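Local coordinates for UDP-glucose:anthocyanidin 3-O-glucosyltransferase (Clitoria ternatea, PDB 4REN), which is a plant glycosyltransferase of the GT-B fold, with two Rossmann-like domains, each built round a parallel sheet, at residues F10-G15 with I112-V117; F116-L121 with S193-S198; I132-N137 with V210-A215; D149-K154 with Q180-V185. All coordinates share one frame; numbering follows the deposited sequence.

How the interactions relate
Interactions 1 and 3 are neighbouring parts of one parallel sheet: Ala113 exchanges backbone hydrogen bonds with Ile132 and Phe134, and the two centres lie about 12 Å apart. Interaction 2 shares Phe116 and Val117 with interaction 1, their centres about 10 Å apart, and carries the chain from strand 110-114 into helix 119-127. Interaction 4 is more peripheral, its centre about 24 Å from those of interactions 1 and 3, but it meets interaction 2 where Asn197 packs on Met182 and Arg152. All four touch P5M, which is also hydrogen-bonded to His17; Phe116 and Asn137, from loops after sheet strands, and Asp181 and Leu196 all contact it.

Interaction 1 of 4, residues F10-G15 with I112-V117; sequences FPFPFG and IADAFV. With P5M (2-(3,4-dihydroxy-5-methoxyphenyl)-3,5,7-trihydroxychromenium), chain B.
Phe12 and Phe116 meet almost perpendicularly: the edge of Phe116 points at the face of Phe12 in a T-shaped pair, with the ring centroids 5.2 Å apart and the planes at 89°. Phe116 presses with more than its ring, because its CB also lies over the same Phe12 face in a CH-pi contact, 3.9 Å from the centroid. Phe14 CD2 lies over the other face of Phe12, and Val117 CG2 meets the rim near the ring plane, a snug place for a flat apolar group. With CG anti to the backbone N (chi1 -162°), the Phe12 ring is swung toward the turn that carries Phe116. The turn itself, type I from Asp114 to Val117, is braced by an Asx turn: Asp114 OD2 accepts from Phe116 N at 3.1 Å through its anti lone pair. Its other oxygen, OD1, bonds to His17 ND1, so one carboxylate fixes both the aromatic residue and the histidine, which is in turn hydrogen-bonded to P5M. Farther back, the ends of the parallel strands 6-10 and 110-114 pair at Phe10 and Ala113. Phe10 N donates to Ile112 O at 2.8 Å, and Asp114 N returns a bond to Phe10 O at 2.9 Å. Ala113 suits this tight pairing, its small CB lying 3.8 Å from Phe10 CB. At the front, Phe116 CE2 reaches P5M C9 edge-on at 3.7 Å. Loops that leave the C-terminal ends of adjacent parallel strands and together line a ligand pocket are characteristic of a Rossmann-like domain, here the N-terminal domain of a GT-B enzyme.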
# COMPACT_ATOMS: atom_id res chain seq x y z
N PHE A 10 -7.40 9.48 12.10
CA PHE A 10 -6.81 8.33 12.79
C PHE A 10 -6.11 7.40 11.81
O PHE A 10 -6.74 6.52 11.22
CB PHE A 10 -7.87 7.55 13.56
CG PHE A 10 -8.41 8.26 14.76
CD1 PHE A 10 -7.68 8.33 15.94
CD2 PHE A 10 -9.67 8.86 14.73
CE1 PHE A 10 -8.18 8.98 17.05
CE2 PHE A 10 -10.17 9.51 15.84
CZ PHE A 10 -9.42 9.57 17.00
N PRO A 11 -4.79 7.59 11.62
CA PRO A 11 -4.05 6.69 10.73
C PRO A 11 -3.78 5.35 11.40
O PRO A 11 -3.82 5.27 12.63
CB PRO A 11 -2.73 7.43 10.53
CG PRO A 11 -2.54 8.17 11.81
CD PRO A 11 -3.92 8.62 12.22
N PHE A 12 -3.52 4.32 10.60
CA PHE A 12 -2.92 3.11 11.12
C PHE A 12 -1.46 3.48 11.29
O PHE A 12 -0.74 3.67 10.31
CB PHE A 12 -3.09 1.97 10.12
CG PHE A 12 -2.90 0.60 10.71
CD1 PHE A 12 -3.58 0.23 11.86
CD2 PHE A 12 -2.06 -0.32 10.11
CE1 PHE A 12 -3.42 -1.03 12.41
CE2 PHE A 12 -1.90 -1.58 10.65
CZ PHE A 12 -2.57 -1.93 11.80
N PRO A 13 -1.02 3.62 12.55
CA PRO A 13 0.23 4.31 12.90
C PRO A 13 1.49 3.53 12.53
O PRO A 13 2.40 3.44 13.36
CB PRO A 13 0.14 4.43 14.42
CG PRO A 13 -0.66 3.25 14.83
CD PRO A 13 -1.67 3.03 13.73
N PHE A 14 1.56 2.99 11.32
CA PHE A 14 2.70 2.17 10.94
C PHE A 14 3.15 2.35 9.49
O PHE A 14 2.36 2.19 8.56
CB PHE A 14 2.41 0.69 11.20
CG PHE A 14 2.01 0.39 12.62
CD1 PHE A 14 2.96 0.28 13.61
CD2 PHE A 14 0.67 0.23 12.96
CE1 PHE A 14 2.60 0.00 14.92
CE2 PHE A 14 0.30 -0.05 14.26
CZ PHE A 14 1.26 -0.16 15.24
N GLY A 15 4.43 2.69 9.33
CA GLY A 15 5.11 2.72 8.04
C GLY A 15 4.33 3.15 6.81
O GLY A 15 4.04 4.33 6.63
N ILE A 112 -11.88 10.90 9.83
CA ILE A 112 -11.28 10.11 8.77
C ILE A 112 -10.28 9.15 9.38
O ILE A 112 -9.35 9.57 10.08
CB ILE A 112 -10.56 10.99 7.73
CG1 ILE A 112 -11.56 11.90 7.02
CG2 ILE A 112 -9.82 10.13 6.72
CD1 ILE A 112 -10.93 12.75 5.93
N ALA A 113 -10.46 7.86 9.13
CA ALA A 113 -9.58 6.86 9.72
C ALA A 113 -9.15 5.81 8.71
O ALA A 113 -9.91 5.47 7.80
CB ALA A 113 -10.24 6.20 10.91
N ASP A 114 -7.94 5.30 8.88
CA ASP A 114 -7.51 4.11 8.16
C ASP A 114 -8.48 3.00 8.54
O ASP A 114 -8.88 2.90 9.70
CB ASP A 114 -6.08 3.74 8.56
CG ASP A 114 -5.49 2.63 7.71
OD1 ASP A 114 -4.40 2.83 7.14
OD2 ASP A 114 -6.10 1.54 7.63
N ALA A 115 -8.87 2.19 7.57
CA ALA A 115 -9.91 1.19 7.78
C ALA A 115 -9.58 0.20 8.90
O ALA A 115 -10.49 -0.39 9.49
CB ALA A 115 -10.21 0.45 6.49
N PHE A 116 -8.30 0.03 9.20
CA PHE A 116 -7.87 -0.93 10.22
C PHE A 116 -8.14 -0.45 11.64
O PHE A 116 -8.32 -1.26 12.56
CB PHE A 116 -6.39 -1.29 10.04
CG PHE A 116 -6.09 -2.04 8.78
CD1 PHE A 116 -7.11 -2.55 7.99
CD2 PHE A 116 -4.78 -2.25 8.37
CE1 PHE A 116 -6.84 -3.25 6.82
CE2 PHE A 116 -4.50 -2.95 7.21
CZ PHE A 116 -5.53 -3.45 6.44
N VAL A 117 -8.16 0.87 11.84
CA VAL A 117 -8.51 1.44 13.13
C VAL A 117 -10.03 1.40 13.27
O VAL A 117 -10.69 2.44 13.23
CB VAL A 117 -7.98 2.88 13.29
CG1 VAL A 117 -8.00 3.30 14.75
CG2 VAL A 117 -6.58 2.98 12.74
O30 P5M B . -4.50 -5.44 3.12
C2 P5M B . -3.91 -6.30 4.00
C3 P5M B . -2.75 -5.88 4.84
C9 P5M B . -2.22 -4.60 4.77
C10 P5M B . -1.15 -4.26 5.58
O27 P5M B . -0.64 -2.99 5.49
C1 P5M B . -4.38 -7.60 4.13
C6 P5M B . -3.79 -8.50 5.02
O29 P5M B . -4.29 -9.77 5.11
C5 P5M B . -2.71 -8.15 5.82
C4 P5M B . -2.17 -6.87 5.77
O12 P5M B . -1.11 -6.54 6.56
C11 P5M B . -0.57 -5.28 6.51
C14 P5M B . 0.59 -5.02 7.42
C15 P5M B . 1.14 -6.13 8.04
C16 P5M B . 2.21 -6.02 8.92
O22 P5M B . 2.73 -7.13 9.51
C19 P5M B . 1.10 -3.74 7.66
C18 P5M B . 2.17 -3.53 8.52
O21 P5M B . 2.66 -2.27 8.74
C23 P5M B . 3.15 -1.50 7.64
C17 P5M B . 2.79 -4.69 9.20
O24 P5M B . 3.84 -4.55 10.05

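Interaction 2 of 4, residues F116-L121 with S193-S198; sequences FVTSSL and SRTLNS. With P5M (2-(3,4-dihydroxy-5-methoxyphenyl)-3,5,7-trihydroxychromenium), chain B.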
# COMPACT_ATOMS: atom_id res chain seq x y z
N PHE A 116 -8.30 0.03 9.20
CA PHE A 116 -7.87 -0.93 10.22
C PHE A 116 -8.14 -0.45 11.64
O PHE A 116 -8.32 -1.26 12.56
CB PHE A 116 -6.39 -1.29 10.04
CG PHE A 116 -6.09 -2.04 8.78
CD1 PHE A 116 -7.11 -2.55 7.99
CD2 PHE A 116 -4.78 -2.25 8.37
CE1 PHE A 116 -6.84 -3.25 6.82
CE2 PHE A 116 -4.50 -2.95 7.21
CZ PHE A 116 -5.53 -3.45 6.44
N VAL A 117 -8.16 0.87 11.84
CA VAL A 117 -8.51 1.44 13.13
C VAL A 117 -10.03 1.40 13.27
O VAL A 117 -10.69 2.44 13.23
CB VAL A 117 -7.98 2.88 13.29
CG1 VAL A 117 -8.00 3.30 14.75
CG2 VAL A 117 -6.58 2.98 12.74
N THR A 118 -10.56 0.20 13.44
CA THR A 118 -12.00 -0.01 13.48
C THR A 118 -12.64 0.53 14.76
O THR A 118 -13.86 0.68 14.84
CB THR A 118 -12.35 -1.51 13.34
OG1 THR A 118 -11.79 -2.23 14.44
CG2 THR A 118 -11.79 -2.05 12.04
N SER A 119 -11.80 0.82 15.75
CA SER A 119 -12.28 1.40 17.01
C SER A 119 -12.72 2.85 16.83
O SER A 119 -13.47 3.38 17.64
CB SER A 119 -11.19 1.31 18.09
OG SER A 119 -11.09 0.00 18.61
N SER A 120 -12.26 3.49 15.76
CA SER A 120 -12.62 4.87 15.49
C SER A 120 -14.05 4.98 14.98
O SER A 120 -14.65 6.05 15.02
CB SER A 120 -11.64 5.50 14.51
OG SER A 120 -11.60 4.77 13.30
N LEU A 121 -14.59 3.86 14.50
CA LEU A 121 -16.00 3.80 14.13
C LEU A 121 -16.84 3.91 15.40
O LEU A 121 -17.89 4.56 15.41
CB LEU A 121 -16.31 2.49 13.40
CG LEU A 121 -17.79 2.17 13.13
CD1 LEU A 121 -18.41 3.18 12.19
CD2 LEU A 121 -17.96 0.76 12.58
N SER A 193 -5.79 -9.81 12.79
CA SER A 193 -6.54 -10.60 11.81
C SER A 193 -8.02 -10.61 12.15
O SER A 193 -8.87 -10.70 11.26
CB SER A 193 -6.00 -12.03 11.73
OG SER A 193 -6.47 -12.81 12.81
N ARG A 194 -8.34 -10.52 13.44
CA ARG A 194 -9.73 -10.42 13.88
C ARG A 194 -10.30 -9.07 13.47
O ARG A 194 -11.49 -8.96 13.16
CB ARG A 194 -9.85 -10.60 15.39
CG ARG A 194 -9.70 -12.03 15.87
CD ARG A 194 -9.93 -12.16 17.36
NE ARG A 194 -9.64 -13.51 17.84
CZ ARG A 194 -8.51 -13.86 18.46
NH1 ARG A 194 -7.57 -12.95 18.70
NH2 ARG A 194 -8.33 -15.12 18.84
N THR A 195 -9.45 -8.06 13.47
CA THR A 195 -9.84 -6.72 13.05
C THR A 195 -10.12 -6.70 11.54
O THR A 195 -11.13 -6.15 11.09
CB THR A 195 -8.75 -5.69 13.38
OG1 THR A 195 -8.65 -5.55 14.81
CG2 THR A 195 -9.10 -4.34 12.79
N LEU A 196 -9.23 -7.31 10.78
CA LEU A 196 -9.37 -7.36 9.33
C LEU A 196 -10.59 -8.17 8.91
O LEU A 196 -11.24 -7.85 7.92
CB LEU A 196 -8.10 -7.92 8.68
CG LEU A 196 -7.10 -6.89 8.15
CD1 LEU A 196 -6.71 -5.89 9.23
CD2 LEU A 196 -5.87 -7.57 7.60
N ASN A 197 -10.91 -9.22 9.66
CA ASN A 197 -12.06 -10.04 9.35
C ASN A 197 -13.39 -9.41 9.78
O ASN A 197 -14.45 -9.98 9.55
CB ASN A 197 -11.90 -11.44 9.95
CG ASN A 197 -10.73 -12.20 9.35
OD1 ASN A 197 -10.13 -13.06 10.00
ND2 ASN A 197 -10.38 -11.87 8.11
N SER A 198 -13.31 -8.24 10.39
CA SER A 198 -14.50 -7.51 10.81
C SER A 198 -14.88 -6.43 9.79
O SER A 198 -15.91 -5.78 9.93
CB SER A 198 -14.28 -6.87 12.18
OG SER A 198 -13.20 -5.95 12.15
O30 P5M B . -4.50 -5.44 3.12
C2 P5M B . -3.91 -6.30 4.00
C3 P5M B . -2.75 -5.88 4.84
C9 P5M B . -2.22 -4.60 4.77
C10 P5M B . -1.15 -4.26 5.58
O27 P5M B . -0.64 -2.99 5.49
C1 P5M B . -4.38 -7.60 4.13
C6 P5M B . -3.79 -8.50 5.02
O29 P5M B . -4.29 -9.77 5.11
C5 P5M B . -2.71 -8.15 5.82
C4 P5M B . -2.17 -6.87 5.77
O12 P5M B . -1.11 -6.54 6.56
C11 P5M B . -0.57 -5.28 6.51
C14 P5M B . 0.59 -5.02 7.42
C15 P5M B . 1.14 -6.13 8.04
C16 P5M B . 2.21 -6.02 8.92
O22 P5M B . 2.73 -7.13 9.51
C19 P5M B . 1.10 -3.74 7.66
C18 P5M B . 2.17 -3.53 8.52
O21 P5M B . 2.66 -2.27 8.74
C23 P5M B . 3.15 -1.50 7.64
C17 P5M B . 2.79 -4.69 9.20
O24 P5M B . 3.84 -4.55 10.05
O HOH W 1 -13.35 -4.36 14.56
O HOH W 2 -9.60 -3.09 16.80
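Leu196 of helix 191-196 packs against Phe116, joining that helix of the Rossmann-like N-terminal domain to the loop between strand 110-114 and helix 119-127. From CB the leucine chain leads to the Phe116 ring: CG comes within 3.9 Å of Phe116 CE1, and there the two methyl branches part. CD1 lies over the Phe116 face in a CH-pi contact, 3.6 Å from the ring centroid and only 16° from its normal. CD2 goes to the ligand instead, lying 3.4 Å from P5M C6. A forked aliphatic side chain is well suited to touching an aromatic ring and a ligand at once. The preceding residue, Thr195, also splits its branches. Its methyl, CG2, is anti to the backbone N and turns to the other segment, packing on Phe116 O and, at 3.6 Å, on Thr118 CG2. OG1 is swung beside the backbone N (chi1 -67°), from where it bonds to Leu191 O within its own helix, the usual way for a helical threonine to settle its hydroxyl. On the other side, Val117 is the centre of an inverse gamma turn, and its carbonyl receives both the backbone N and OG of Ser120, steering the chain into helix 119-127. Across the interface there is no direct hydrogen bond; the polar link is made through water. Thr118 packs its methyl and keeps OG1 for water. One such molecule lies 2.6 Å from Thr118 OG1 and donates to Ser198 OG at 2.9 Å.

Interaction 3 of 4, residues I132-N137 with V210-A215; sequences IAFWPN and VVNFFA. With P5M (2-(3,4-dihydroxy-5-methoxyphenyl)-3,5,7-trihydroxychromenium), chain B.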
# COMPACT_ATOMS: atom_id res chain seq x y z
N ILE A 132 -15.38 8.17 7.99
CA ILE A 132 -14.84 7.96 6.65
C ILE A 132 -13.64 7.01 6.69
O ILE A 132 -12.64 7.30 7.34
CB ILE A 132 -14.43 9.29 6.00
CG1 ILE A 132 -15.63 10.24 5.97
CG2 ILE A 132 -13.89 9.07 4.60
CD1 ILE A 132 -15.30 11.63 5.46
N ALA A 133 -13.75 5.89 5.99
CA ALA A 133 -12.69 4.87 5.99
C ALA A 133 -11.69 5.10 4.86
O ALA A 133 -12.07 5.26 3.70
CB ALA A 133 -13.30 3.48 5.89
N PHE A 134 -10.40 5.10 5.20
CA PHE A 134 -9.35 5.25 4.20
C PHE A 134 -8.72 3.89 3.88
O PHE A 134 -8.32 3.16 4.79
CB PHE A 134 -8.29 6.23 4.69
CG PHE A 134 -7.18 6.48 3.71
CD1 PHE A 134 -7.44 7.11 2.50
CD2 PHE A 134 -5.88 6.10 4.00
CE1 PHE A 134 -6.42 7.34 1.59
CE2 PHE A 134 -4.86 6.33 3.10
CZ PHE A 134 -5.13 6.95 1.89
N TRP A 135 -8.63 3.57 2.59
CA TRP A 135 -8.12 2.27 2.16
C TRP A 135 -6.87 2.39 1.30
O TRP A 135 -6.96 2.52 0.08
CB TRP A 135 -9.21 1.52 1.40
CG TRP A 135 -8.87 0.08 1.15
CD1 TRP A 135 -8.35 -0.45 0.02
CD2 TRP A 135 -9.04 -1.00 2.08
NE1 TRP A 135 -8.18 -1.81 0.17
CE2 TRP A 135 -8.59 -2.17 1.43
CE3 TRP A 135 -9.52 -1.10 3.38
CZ2 TRP A 135 -8.61 -3.42 2.05
CZ3 TRP A 135 -9.54 -2.34 3.99
CH2 TRP A 135 -9.09 -3.48 3.33
N PRO A 136 -5.69 2.34 1.94
CA PRO A 136 -4.40 2.44 1.25
C PRO A 136 -3.87 1.08 0.82
O PRO A 136 -2.70 0.97 0.45
CB PRO A 136 -3.49 3.01 2.34
CG PRO A 136 -4.03 2.41 3.60
CD PRO A 136 -5.53 2.30 3.41
N ASN A 137 -4.72 0.05 0.86
CA ASN A 137 -4.28 -1.30 0.51
C ASN A 137 -4.57 -1.63 -0.96
O ASN A 137 -5.00 -0.76 -1.72
CB ASN A 137 -4.97 -2.32 1.41
CG ASN A 137 -4.94 -1.92 2.87
OD1 ASN A 137 -5.97 -1.94 3.56
ND2 ASN A 137 -3.76 -1.55 3.36
N VAL A 210 -12.74 5.80 1.12
CA VAL A 210 -11.85 6.49 0.19
C VAL A 210 -10.70 5.57 -0.24
O VAL A 210 -9.81 5.28 0.56
CB VAL A 210 -11.28 7.78 0.81
CG1 VAL A 210 -10.36 8.48 -0.17
CG2 VAL A 210 -12.42 8.71 1.21
N VAL A 211 -10.74 5.12 -1.49
CA VAL A 211 -9.71 4.23 -2.01
C VAL A 211 -8.54 5.01 -2.59
O VAL A 211 -8.72 5.87 -3.46
CB VAL A 211 -10.29 3.27 -3.08
CG1 VAL A 211 -9.18 2.44 -3.70
CG2 VAL A 211 -11.35 2.37 -2.47
N ASN A 212 -7.34 4.72 -2.11
CA ASN A 212 -6.14 5.39 -2.59
C ASN A 212 -5.62 4.77 -3.88
O ASN A 212 -4.47 4.35 -3.96
CB ASN A 212 -5.06 5.34 -1.51
CG ASN A 212 -3.97 6.37 -1.71
OD1 ASN A 212 -4.26 7.54 -2.00
ND2 ASN A 212 -2.72 5.96 -1.56
N PHE A 213 -6.47 4.72 -4.90
CA PHE A 213 -6.10 4.10 -6.17
C PHE A 213 -6.81 4.77 -7.35
O PHE A 213 -7.57 5.73 -7.16
CB PHE A 213 -6.42 2.60 -6.13
CG PHE A 213 -5.69 1.79 -7.17
CD1 PHE A 213 -4.31 1.86 -7.27
CD2 PHE A 213 -6.38 0.95 -8.02
CE1 PHE A 213 -3.63 1.12 -8.21
CE2 PHE A 213 -5.72 0.21 -8.97
CZ PHE A 213 -4.34 0.29 -9.07
N PHE A 214 -6.56 4.27 -8.56
CA PHE A 214 -7.18 4.80 -9.76
C PHE A 214 -8.41 3.97 -10.14
O PHE A 214 -8.28 2.80 -10.51
CB PHE A 214 -6.17 4.82 -10.91
CG PHE A 214 -4.79 5.26 -10.50
CD1 PHE A 214 -4.45 6.60 -10.47
CD2 PHE A 214 -3.83 4.32 -10.16
CE1 PHE A 214 -3.17 7.00 -10.10
CE2 PHE A 214 -2.56 4.71 -9.79
CZ PHE A 214 -2.23 6.05 -9.76
N ALA A 215 -9.59 4.58 -10.05
CA ALA A 215 -10.86 3.88 -10.29
C ALA A 215 -10.94 3.19 -11.65
O ALA A 215 -11.66 2.20 -11.81
CB ALA A 215 -12.02 4.85 -10.13
O30 P5M B . -4.50 -5.44 3.12
C2 P5M B . -3.91 -6.30 4.00
C3 P5M B . -2.75 -5.88 4.84
C9 P5M B . -2.22 -4.60 4.77
C10 P5M B . -1.15 -4.26 5.58
O27 P5M B . -0.64 -2.99 5.49
C1 P5M B . -4.38 -7.60 4.13
C6 P5M B . -3.79 -8.50 5.02
O29 P5M B . -4.29 -9.77 5.11
C5 P5M B . -2.71 -8.15 5.82
C4 P5M B . -2.17 -6.87 5.77
O12 P5M B . -1.11 -6.54 6.56
C11 P5M B . -0.57 -5.28 6.51
C14 P5M B . 0.59 -5.02 7.42
C15 P5M B . 1.14 -6.13 8.04
C16 P5M B . 2.21 -6.02 8.92
O22 P5M B . 2.73 -7.13 9.51
C19 P5M B . 1.10 -3.74 7.66
C18 P5M B . 2.17 -3.53 8.52
O21 P5M B . 2.66 -2.27 8.74
C23 P5M B . 3.15 -1.50 7.64
C17 P5M B . 2.79 -4.69 9.20
O24 P5M B . 3.84 -4.55 10.05
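Ala133, Trp135, Val210 and Asn212 bind the two segments by alternate backbone hydrogen bonds of parallel strands, 131-135 and 208-211 being neighbours in the sheet of the Rossmann-like N-terminal domain. Val210 N donates to Ala133 O at 2.7 Å, with the donor nearly in line with the carbonyl. Val210 O then takes Trp135 N at 2.9 Å, so this one valine serves both directions of the pairing. The last bond, Asn212 N to Trp135 O at 3.1 Å, is straight at the hydrogen (177°) but arrives from above the carbonyl plane, where strand 208-211 has ended and Asn212 makes an inverse gamma turn. Side chains follow the pairing. On one face Val210 CG2 touches Ile132 CG2 at 3.7 Å, a methyl-to-methyl meeting of two beta-branched residues, which suit extended strands. Phe134 extends from the same face with CG anti to its N (chi1 -178°), which carries its ring across toward Asn212: CZ lies 3.8 Å from Asn212 CB, and the ring and amide planes are 53° apart. In the next shell, Leu439 of helix 431-444 packs on Ile132 and Val210, while Pro20, Leu21 and Leu24 of helix 19-31 press on Phe134. Trp135 and Val211 lie on the opposite face. Trp135 NE1 bonds to Val138 O. Asn137 OD1 lies over the indole, and Asn137 CG is 3.6 Å from P5M O30. The contact thus combines a largely apolar core, in which three backbone hydrogen bonds satisfy the paired peptide groups, with Asn137, beyond the strand end, beside P5M.

Interaction 4 of 4, residues D149-K154 with Q180-V185; sequences DLIRDK and QDMLDV. With P5M (2-(3,4-dihydroxy-5-methoxyphenyl)-3,5,7-trihydroxychromenium), chain B.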
# COMPACT_ATOMS: atom_id res chain seq x y z
N ASP A 149 -16.77 -16.43 4.75
CA ASP A 149 -17.25 -17.80 4.93
C ASP A 149 -17.08 -18.64 3.67
O ASP A 149 -16.64 -19.78 3.74
CB ASP A 149 -18.71 -17.80 5.39
CG ASP A 149 -18.88 -17.23 6.79
OD1 ASP A 149 -17.88 -17.15 7.53
OD2 ASP A 149 -20.03 -16.88 7.15
N LEU A 150 -17.43 -18.06 2.52
CA LEU A 150 -17.27 -18.75 1.24
C LEU A 150 -15.80 -19.01 0.94
O LEU A 150 -15.42 -20.12 0.56
CB LEU A 150 -17.86 -17.92 0.10
CG LEU A 150 -19.35 -18.05 -0.18
CD1 LEU A 150 -19.69 -17.29 -1.46
CD2 LEU A 150 -19.75 -19.51 -0.30
N ILE A 151 -14.98 -17.98 1.10
CA ILE A 151 -13.54 -18.08 0.88
C ILE A 151 -12.92 -19.18 1.75
O ILE A 151 -12.17 -20.02 1.26
CB ILE A 151 -12.84 -16.74 1.16
CG1 ILE A 151 -13.19 -15.72 0.08
CG2 ILE A 151 -11.33 -16.93 1.22
CD1 ILE A 151 -12.70 -14.33 0.37
N ARG A 152 -13.26 -19.17 3.04
CA ARG A 152 -12.77 -20.18 3.97
C ARG A 152 -13.26 -21.58 3.60
O ARG A 152 -12.51 -22.55 3.71
CB ARG A 152 -13.20 -19.85 5.40
CG ARG A 152 -12.40 -18.73 6.04
CD ARG A 152 -12.91 -18.45 7.44
NE ARG A 152 -12.08 -17.46 8.12
CZ ARG A 152 -12.35 -16.93 9.30
NH1 ARG A 152 -13.45 -17.29 9.95
NH2 ARG A 152 -11.53 -16.04 9.84
N ASP A 153 -14.51 -21.68 3.17
CA ASP A 153 -15.08 -22.96 2.79
C ASP A 153 -14.37 -23.53 1.56
O ASP A 153 -14.10 -24.73 1.49
CB ASP A 153 -16.58 -22.83 2.53
CG ASP A 153 -17.29 -24.17 2.51
OD1 ASP A 153 -16.97 -25.03 3.36
OD2 ASP A 153 -18.15 -24.38 1.63
N LYS A 154 -14.08 -22.66 0.60
CA LYS A 154 -13.45 -23.09 -0.65
C LYS A 154 -11.96 -23.39 -0.48
O LYS A 154 -11.44 -24.32 -1.09
CB LYS A 154 -13.66 -22.04 -1.75
CG LYS A 154 -13.08 -22.43 -3.11
CD LYS A 154 -13.24 -21.33 -4.16
CE LYS A 154 -14.61 -21.35 -4.83
NZ LYS A 154 -14.84 -22.59 -5.63
N GLN A 180 -3.50 -15.29 4.14
CA GLN A 180 -3.49 -16.39 5.10
C GLN A 180 -4.22 -16.03 6.40
O GLN A 180 -4.80 -16.91 7.05
CB GLN A 180 -2.05 -16.82 5.40
CG GLN A 180 -1.92 -17.98 6.39
CD GLN A 180 -2.50 -19.28 5.85
OE1 GLN A 180 -2.17 -19.71 4.75
NE2 GLN A 180 -3.37 -19.91 6.63
N ASP A 181 -4.21 -14.76 6.77
CA ASP A 181 -4.76 -14.35 8.06
C ASP A 181 -6.29 -14.38 8.13
O ASP A 181 -6.86 -14.33 9.23
CB ASP A 181 -4.21 -12.98 8.50
CG ASP A 181 -4.38 -11.90 7.46
OD1 ASP A 181 -3.43 -11.12 7.26
OD2 ASP A 181 -5.47 -11.81 6.84
N MET A 182 -6.97 -14.47 6.99
CA MET A 182 -8.42 -14.65 7.00
C MET A 182 -8.80 -16.13 6.89
O MET A 182 -9.98 -16.47 6.83
CB MET A 182 -9.12 -13.81 5.93
CG MET A 182 -8.78 -14.13 4.49
SD MET A 182 -9.84 -13.19 3.37
CE MET A 182 -11.44 -13.89 3.79
N LEU A 183 -7.79 -16.99 6.88
CA LEU A 183 -8.01 -18.43 6.93
C LEU A 183 -7.65 -18.95 8.32
O LEU A 183 -8.26 -19.91 8.80
CB LEU A 183 -7.18 -19.13 5.85
CG LEU A 183 -7.45 -18.70 4.41
CD1 LEU A 183 -6.54 -19.45 3.43
CD2 LEU A 183 -8.91 -18.92 4.05
N ASP A 184 -6.67 -18.31 8.95
CA ASP A 184 -6.24 -18.68 10.30
C ASP A 184 -7.38 -18.65 11.32
O ASP A 184 -8.06 -17.63 11.47
CB ASP A 184 -5.09 -17.78 10.78
CG ASP A 184 -3.79 -18.04 10.04
OD1 ASP A 184 -3.63 -19.15 9.49
OD2 ASP A 184 -2.93 -17.13 10.02
N VAL A 185 -7.58 -19.76 12.01
CA VAL A 185 -8.64 -19.86 13.01
C VAL A 185 -8.10 -20.46 14.31
O VAL A 185 -7.37 -21.45 14.29
CB VAL A 185 -9.82 -20.72 12.50
CG1 VAL A 185 -10.76 -21.09 13.64
CG2 VAL A 185 -10.58 -19.98 11.40
O30 P5M B . -4.50 -5.44 3.12
C2 P5M B . -3.91 -6.30 4.00
C3 P5M B . -2.75 -5.88 4.84
C9 P5M B . -2.22 -4.60 4.77
C10 P5M B . -1.15 -4.26 5.58
O27 P5M B . -0.64 -2.99 5.49
C1 P5M B . -4.38 -7.60 4.13
C6 P5M B . -3.79 -8.50 5.02
O29 P5M B . -4.29 -9.77 5.11
C5 P5M B . -2.71 -8.15 5.82
C4 P5M B . -2.17 -6.87 5.77
O12 P5M B . -1.11 -6.54 6.56
C11 P5M B . -0.57 -5.28 6.51
C14 P5M B . 0.59 -5.02 7.42
C15 P5M B . 1.14 -6.13 8.04
C16 P5M B . 2.21 -6.02 8.92
O22 P5M B . 2.73 -7.13 9.51
C19 P5M B . 1.10 -3.74 7.66
C18 P5M B . 2.17 -3.53 8.52
O21 P5M B . 2.66 -2.27 8.74
C23 P5M B . 3.15 -1.50 7.64
C17 P5M B . 2.79 -4.69 9.20
O24 P5M B . 3.84 -4.55 10.05
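Arg152 presents the face of its guanidinium to Val185, whose CG2 lies over the centre of the group, 4.1 Å from CZ. At the edge comes Met182 O, to which NE donates at 2.7 Å with an N-H...O angle of 172°. That oxygen is only 5° out of the guanidinium plane, so the arginine uses an in-plane N-H while a methyl covers its flat side. The chain is extended from CG to NE, which lets it reach Met182 O from helix 148-157, and it slides past Leu183, whose CD2 is 4.0 Å from Arg152 CG. One residue earlier on the helix, Ile151 turns inward. Its CD1 meets Met182 CE at 3.7 Å, the two side chains crossing at about a right angle, and the bend at the methionine sulfur (chi3 -64°) brings that methyl to the isoleucine. Segment 180-185 opens with a short 3-10 turn, 180-182, and Gln180 NE2 bonds to Asp184 OD1 beyond it at 3.0 Å. Next to Met182, Asp181 points away from the helix and accepts a hydrogen bond from P5M O29 at its OD1, 2.7 Å. A charged side chain is therefore held by a neutral carbonyl, a bond that its charge probably strengthens, and this link, together with the apolar packing of Met182 and Ile151, ties helix 148-157 of the N-terminal domain to the ligand-binding aspartate's loop, before helix 191-196.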